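Local atomic coordinates of iron-regulated transcriptional activator AFT2 (Saccharomyces cerevisiae, PDB entry 4LMG), a protein that activates the iron regulon of yeast when iron is scarce, recognising the promoter element 5'-CACCC-3' through a zinc-containing DNA-binding domain. Residues 35-40 with 47-52. Sequence-based numbering, arbitrary orientation.
Sequences DIVIER and TFKCRS. With ZN (zinc ion), chain I; nucleotides of chain H; nucleotides of chain G.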
ATOM      1  N   ASP A  35      18.844  -3.721  -6.554  1.00 27.39           N
ATOM      2  CA  ASP A  35      18.047  -3.719  -5.334  1.00 24.53           C
ATOM      3  C   ASP A  35      16.574  -3.928  -5.684  1.00 26.52           C
ATOM      4  O   ASP A  35      15.887  -2.991  -6.088  1.00 24.52           O
ATOM      5  CB  ASP A  35      18.232  -2.384  -4.605  1.00 22.29           C
ATOM      6  CG  ASP A  35      17.608  -2.373  -3.220  1.00 29.73           C
ATOM      7  OD1 ASP A  35      16.854  -3.312  -2.885  1.00 33.92           O
ATOM      8  OD2 ASP A  35      17.869  -1.414  -2.464  1.00 31.96           O
ATOM      9  N   ILE A  36      16.091  -5.155  -5.529  1.00 25.16           N
ATOM     10  CA  ILE A  36      14.735  -5.489  -5.954  1.00 25.45           C
ATOM     11  C   ILE A  36      13.673  -5.141  -4.914  1.00 22.28           C
ATOM     12  O   ILE A  36      13.847  -5.389  -3.721  1.00 24.80           O
ATOM     13  CB  ILE A  36      14.596  -6.986  -6.297  1.00 33.67           C
ATOM     14  CG1 ILE A  36      14.881  -7.838  -5.060  1.00 45.25           C
ATOM     15  CG2 ILE A  36      15.517  -7.366  -7.451  1.00 25.89           C
ATOM     16  CD1 ILE A  36      14.426  -9.266  -5.188  1.00 56.49           C
ATOM     17  N   VAL A  37      12.572  -4.564  -5.380  1.00 17.36           N
ATOM     18  CA  VAL A  37      11.396  -4.374  -4.537  1.00 22.90           C
ATOM     19  C   VAL A  37      10.176  -4.996  -5.212  1.00 19.80           C
ATOM     20  O   VAL A  37      10.197  -5.273  -6.412  1.00 26.28           O
ATOM     21  CB  VAL A  37      11.124  -2.884  -4.244  1.00 17.19           C
ATOM     22  CG1 VAL A  37      12.236  -2.299  -3.388  1.00 18.60           C
ATOM     23  CG2 VAL A  37      10.970  -2.100  -5.540  1.00 16.05           C
ATOM     24  N   ILE A  38       9.122  -5.224  -4.436  1.00 26.01           N
ATOM     25  CA  ILE A  38       7.879  -5.755  -4.982  1.00 30.17           C
ATOM     26  C   ILE A  38       6.995  -4.632  -5.507  1.00 32.29           C
ATOM     27  O   ILE A  38       6.603  -3.729  -4.761  1.00 28.22           O
ATOM     28  CB  ILE A  38       7.085  -6.554  -3.932  1.00 28.72           C
ATOM     29  CG1 ILE A  38       7.945  -7.674  -3.343  1.00 30.45           C
ATOM     30  CG2 ILE A  38       5.813  -7.124  -4.554  1.00 15.91           C
ATOM     31  CD1 ILE A  38       7.321  -8.349  -2.140  1.00 26.66           C
ATOM     32  N   GLU A  39       6.697  -4.684  -6.799  1.00 19.68           N
ATOM     33  CA  GLU A  39       5.773  -3.737  -7.399  1.00 24.73           C
ATOM     34  C   GLU A  39       4.352  -4.160  -7.071  1.00 33.49           C
ATOM     35  O   GLU A  39       3.486  -3.326  -6.798  1.00 33.68           O
ATOM     36  CB  GLU A  39       5.960  -3.705  -8.914  1.00 28.08           C
ATOM     37  CG  GLU A  39       4.946  -2.845  -9.647  1.00 31.59           C
ATOM     38  CD  GLU A  39       5.241  -2.739 -11.129  1.00 42.46           C
ATOM     39  OE1 GLU A  39       5.440  -3.788 -11.778  1.00 52.95           O
ATOM     40  OE2 GLU A  39       5.282  -1.605 -11.646  1.00 49.79           O
ATOM     41  N   ARG A  40       4.128  -5.469  -7.086  1.00 26.20           N
ATOM     42  CA  ARG A  40       2.793  -6.023  -6.926  1.00 34.73           C
ATOM     43  C   ARG A  40       2.877  -7.516  -6.647  1.00 27.66           C
ATOM     44  O   ARG A  40       3.770  -8.196  -7.145  1.00 30.69           O
ATOM     45  CB  ARG A  40       1.991  -5.782  -8.204  1.00 38.39           C
ATOM     46  CG  ARG A  40       0.630  -6.443  -8.250  1.00 41.48           C
ATOM     47  CD  ARG A  40      -0.036  -6.186  -9.593  1.00 32.97           C
ATOM     48  NE  ARG A  40      -0.061  -4.763  -9.921  1.00 42.23           N
ATOM     49  CZ  ARG A  40       0.860  -4.145 -10.653  1.00 48.40           C
ATOM     50  NH1 ARG A  40       1.888  -4.827 -11.143  1.00 43.35           N
ATOM     51  NH2 ARG A  40       0.756  -2.845 -10.895  1.00 45.82           N
ATOM     52  N   THR A  47       5.509  -9.382  -9.024  1.00 30.62           N
ATOM     53  CA  THR A  47       6.279  -8.556  -9.942  1.00 32.85           C
ATOM     54  C   THR A  47       7.288  -7.723  -9.165  1.00 31.60           C
ATOM     55  O   THR A  47       6.939  -7.048  -8.200  1.00 35.21           O
ATOM     56  CB  THR A  47       5.374  -7.622 -10.761  1.00 35.22           C
ATOM     57  OG1 THR A  47       4.479  -8.405 -11.558  1.00 34.83           O
ATOM     58  CG2 THR A  47       6.211  -6.739 -11.671  1.00 35.49           C
ATOM     59  N   PHE A  48       8.543  -7.784  -9.592  1.00 29.40           N
ATOM     60  CA  PHE A  48       9.622  -7.080  -8.920  1.00 27.07           C
ATOM     61  C   PHE A  48      10.189  -5.989  -9.814  1.00 29.70           C
ATOM     62  O   PHE A  48      10.099  -6.067 -11.039  1.00 27.99           O
ATOM     63  CB  PHE A  48      10.740  -8.056  -8.547  1.00 20.80           C
ATOM     64  CG  PHE A  48      10.293  -9.194  -7.676  1.00 25.46           C
ATOM     65  CD1 PHE A  48       9.754 -10.341  -8.232  1.00 22.45           C
ATOM     66  CD2 PHE A  48      10.427  -9.122  -6.300  1.00 26.89           C
ATOM     67  CE1 PHE A  48       9.352 -11.391  -7.433  1.00 22.63           C
ATOM     68  CE2 PHE A  48      10.025 -10.167  -5.496  1.00 30.86           C
ATOM     69  CZ  PHE A  48       9.488 -11.305  -6.064  1.00 23.28           C
ATOM     70  N   LYS A  49      10.774  -4.972  -9.191  1.00 28.10           N
ATOM     71  CA  LYS A  49      11.491  -3.936  -9.926  1.00 31.46           C
ATOM     72  C   LYS A  49      12.587  -3.335  -9.054  1.00 21.49           C
ATOM     73  O   LYS A  49      12.726  -3.694  -7.884  1.00 17.16           O
ATOM     74  CB  LYS A  49      10.532  -2.846 -10.403  1.00 29.51           C
ATOM     75  CG  LYS A  49       9.827  -2.102  -9.282  1.00 26.77           C
ATOM     76  CD  LYS A  49       8.880  -1.064  -9.848  1.00 30.51           C
ATOM     77  CE  LYS A  49       8.109  -0.354  -8.749  1.00 36.30           C
ATOM     78  NZ  LYS A  49       7.043   0.512  -9.323  1.00 45.00           N
ATOM     79  N   CYS A  50      13.368  -2.426  -9.626  1.00 20.50           N
ATOM     80  CA  CYS A  50      14.418  -1.758  -8.867  1.00 34.35           C
ATOM     81  C   CYS A  50      13.811  -0.778  -7.879  1.00 30.11           C
ATOM     82  O   CYS A  50      12.897  -0.029  -8.222  1.00 25.98           O
ATOM     83  CB  CYS A  50      15.384  -1.019  -9.796  1.00 33.58           C
ATOM     84  SG  CYS A  50      16.516  -2.087 -10.711  1.00 27.89           S
ATOM     85  N   ARG A  51      14.317  -0.787  -6.651  1.00 23.35           N
ATOM     86  CA  ARG A  51      13.906   0.210  -5.678  1.00 28.25           C
ATOM     87  C   ARG A  51      14.030   1.591  -6.303  1.00 31.00           C
ATOM     88  O   ARG A  51      14.988   1.873  -7.026  1.00 30.53           O
ATOM     89  CB  ARG A  51      14.759   0.142  -4.414  1.00 30.19           C
ATOM     90  CG  ARG A  51      14.326   1.134  -3.347  1.00 34.66           C
ATOM     91  CD  ARG A  51      15.242   1.088  -2.144  1.00 30.29           C
ATOM     92  NE  ARG A  51      15.458  -0.283  -1.700  1.00 28.51           N
ATOM     93  CZ  ARG A  51      14.588  -0.982  -0.981  1.00 30.19           C
ATOM     94  NH1 ARG A  51      13.431  -0.441  -0.619  1.00 33.65           N
ATOM     95  NH2 ARG A  51      14.875  -2.226  -0.626  1.00 37.24           N
ATOM     96  N   SER A  52      13.052   2.445  -6.028  1.00 26.17           N
ATOM     97  CA  SER A  52      13.054   3.798  -6.556  1.00 31.03           C
ATOM     98  C   SER A  52      13.990   4.671  -5.724  1.00 45.09           C
ATOM     99  O   SER A  52      13.792   4.837  -4.517  1.00 45.98           O
ATOM    100  CB  SER A  52      11.633   4.367  -6.545  1.00 42.73           C
ATOM    101  OG  SER A  52      11.560   5.594  -7.248  1.00 48.76           O
TER
HETATM  102 ZN    ZN I 201      17.058  -0.733 -12.466  1.00 37.33          ZN
ATOM    103  P    DA H   2       1.499  -6.971 -13.855  1.00 52.09           P
ATOM    104  OP1  DA H   2       1.860  -7.450 -12.500  1.00 41.96           O
ATOM    105  OP2  DA H   2       1.255  -7.963 -14.926  1.00 58.11           O
ATOM    106  O5'  DA H   2       0.219  -6.009 -13.717  1.00 71.71           O
ATOM    107  C5'  DA H   2       0.013  -4.938 -14.643  1.00 63.12           C
ATOM    108  C4'  DA H   2      -1.431  -4.451 -14.707  1.00 49.27           C
ATOM    109  O4'  DA H   2      -2.351  -5.490 -14.280  1.00 35.55           O
ATOM    110  C3'  DA H   2      -1.767  -3.220 -13.872  1.00 47.10           C
ATOM    111  O3'  DA H   2      -2.678  -2.408 -14.598  1.00 44.19           O
ATOM    112  C2'  DA H   2      -2.423  -3.796 -12.622  1.00 40.84           C
ATOM    113  C1'  DA H   2      -3.054  -5.094 -13.124  1.00 30.45           C
ATOM    114  N9   DA H   2      -2.927  -6.172 -12.156  1.00 22.03           N
ATOM    115  C8   DA H   2      -2.105  -7.258 -12.240  1.00 24.81           C
ATOM    116  N7   DA H   2      -2.195  -8.068 -11.212  1.00 26.57           N
ATOM    117  C5   DA H   2      -3.138  -7.469 -10.398  1.00 24.42           C
ATOM    118  C6   DA H   2      -3.680  -7.831  -9.153  1.00 23.82           C
ATOM    119  N6   DA H   2      -3.322  -8.937  -8.496  1.00 27.02           N
ATOM    120  N1   DA H   2      -4.603  -7.011  -8.613  1.00 23.34           N
ATOM    121  C2   DA H   2      -4.954  -5.905  -9.279  1.00 32.80           C
ATOM    122  N3   DA H   2      -4.515  -5.461 -10.456  1.00 28.74           N
ATOM    123  C4   DA H   2      -3.599  -6.297 -10.963  1.00 23.11           C
TER
ATOM    124  P    DC G  10       8.517  -4.240  -0.502  1.00 29.01           P
ATOM    125  OP1  DC G  10       8.948  -4.825   0.784  1.00 21.06           O
ATOM    126  OP2  DC G  10       9.295  -4.523  -1.728  1.00 36.60           O
ATOM    127  O5'  DC G  10       6.993  -4.656  -0.778  1.00 27.76           O
ATOM    128  C5'  DC G  10       6.055  -4.655   0.288  1.00 27.55           C
ATOM    129  C4'  DC G  10       4.625  -4.773  -0.222  1.00 31.59           C
ATOM    130  O4'  DC G  10       4.160  -3.487  -0.714  1.00 19.52           O
ATOM    131  C3'  DC G  10       4.402  -5.771  -1.368  1.00 26.21           C
ATOM    132  O3'  DC G  10       3.330  -6.642  -1.058  1.00 30.03           O
ATOM    133  C2'  DC G  10       3.984  -4.876  -2.532  1.00 27.45           C
ATOM    134  C1'  DC G  10       3.254  -3.791  -1.752  1.00 22.15           C
ATOM    135  N1   DC G  10       2.921  -2.573  -2.542  1.00 21.96           N
ATOM    136  C2   DC G  10       1.758  -1.864  -2.224  1.00 25.78           C
ATOM    137  O2   DC G  10       1.045  -2.262  -1.293  1.00 25.97           O
ATOM    138  N3   DC G  10       1.447  -0.760  -2.943  1.00 17.41           N
ATOM    139  C4   DC G  10       2.234  -0.356  -3.937  1.00 21.60           C
ATOM    140  N4   DC G  10       1.869   0.745  -4.608  1.00 21.35           N
ATOM    141  C5   DC G  10       3.426  -1.067  -4.282  1.00 16.59           C
ATOM    142  C6   DC G  10       3.725  -2.158  -3.565  1.00 18.10           C
ATOM    143  P    DG G   9       9.469   1.548  -4.192  1.00 25.74           P
ATOM    144  OP1  DG G   9      10.900   1.907  -4.277  1.00 23.59           O
ATOM    145  OP2  DG G   9       8.715   1.289  -5.442  1.00 19.67           O
ATOM    146  O5'  DG G   9       9.314   0.284  -3.231  1.00 28.45           O
ATOM    147  C5'  DG G   9       9.770   0.417  -1.891  1.00 25.86           C
ATOM    148  C4'  DG G   9       8.933  -0.414  -0.937  1.00 22.51           C
ATOM    149  O4'  DG G   9       7.680   0.263  -0.647  1.00 29.38           O
ATOM    150  C3'  DG G   9       8.536  -1.791  -1.448  1.00 25.94           C
ATOM    151  O3'  DG G   9       8.440  -2.648  -0.320  1.00 27.01           O
ATOM    152  C2'  DG G   9       7.177  -1.524  -2.093  1.00 21.60           C
ATOM    153  C1'  DG G   9       6.584  -0.488  -1.138  1.00 25.19           C
ATOM    154  N9   DG G   9       5.655   0.476  -1.732  1.00 24.05           N
ATOM    155  C8   DG G   9       5.820   1.190  -2.893  1.00 30.05           C
ATOM    156  N7   DG G   9       4.824   1.990  -3.162  1.00 21.75           N
ATOM    157  C5   DG G   9       3.945   1.806  -2.103  1.00 27.83           C
ATOM    158  C6   DG G   9       2.689   2.407  -1.841  1.00 27.67           C
ATOM    159  O6   DG G   9       2.084   3.253  -2.517  1.00 22.27           O
ATOM    160  N1   DG G   9       2.126   1.937  -0.658  1.00 19.42           N
ATOM    161  C2   DG G   9       2.709   1.003   0.168  1.00 27.41           C
ATOM    162  N2   DG G   9       2.019   0.668   1.268  1.00 18.06           N
ATOM    163  N3   DG G   9       3.885   0.431  -0.065  1.00 20.51           N
ATOM    164  C4   DG G   9       4.443   0.880  -1.215  1.00 22.95           C
TER
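The guanidinium of R51 carries CG1 of V37 over one face, 3.5 Å above the plane and toward its rim, while D35 presents OD2 at the edge. The R51 chain runs extended to CD and bends at chi3 (-49°), bringing its head across V37 to D35. R51 NE lies 2.8 Å from OD2 of D35 in a nearly straight bond (176°) that meets the carboxylate from above its plane; R51 NH2 to D35 OD1 is longer, 3.2 Å, and more bent. The two planes are 62° apart, and D111 takes NH2 as well. This pair ties together the open end of the antiparallel hairpin 36-42/45-50 of the WRKY-GCM1 fold, an example of a DNA-binding hairpin carrying a classic beta bulge. E39 and R40 both face T47, whose carbonyl O accepts E39 N at 2.8 Å and R40 N only weakly, while T47 N returns a bond to R40 O. Past the bulge, R40 and T47 share a face of the sheet, and both reach DA2 of chain H: its O5' lies over one face of the R40 guanidinium, NH1 bonds weakly to OP1, and NH2 binds N7 of a guanine. T47 OG1 donates to OP1 of DA2 at 2.9 Å. On the other side of the sheet, the F48 ring packs beside I38 and against L25 of helix 21-29. I38 N bonds to OP2 of DC10 of chain G, and S52 N to OP1 of DG9. Next to R51, C50 joins C73, H97 and H99 round the zinc ion, its SG 2.3 Å from the metal.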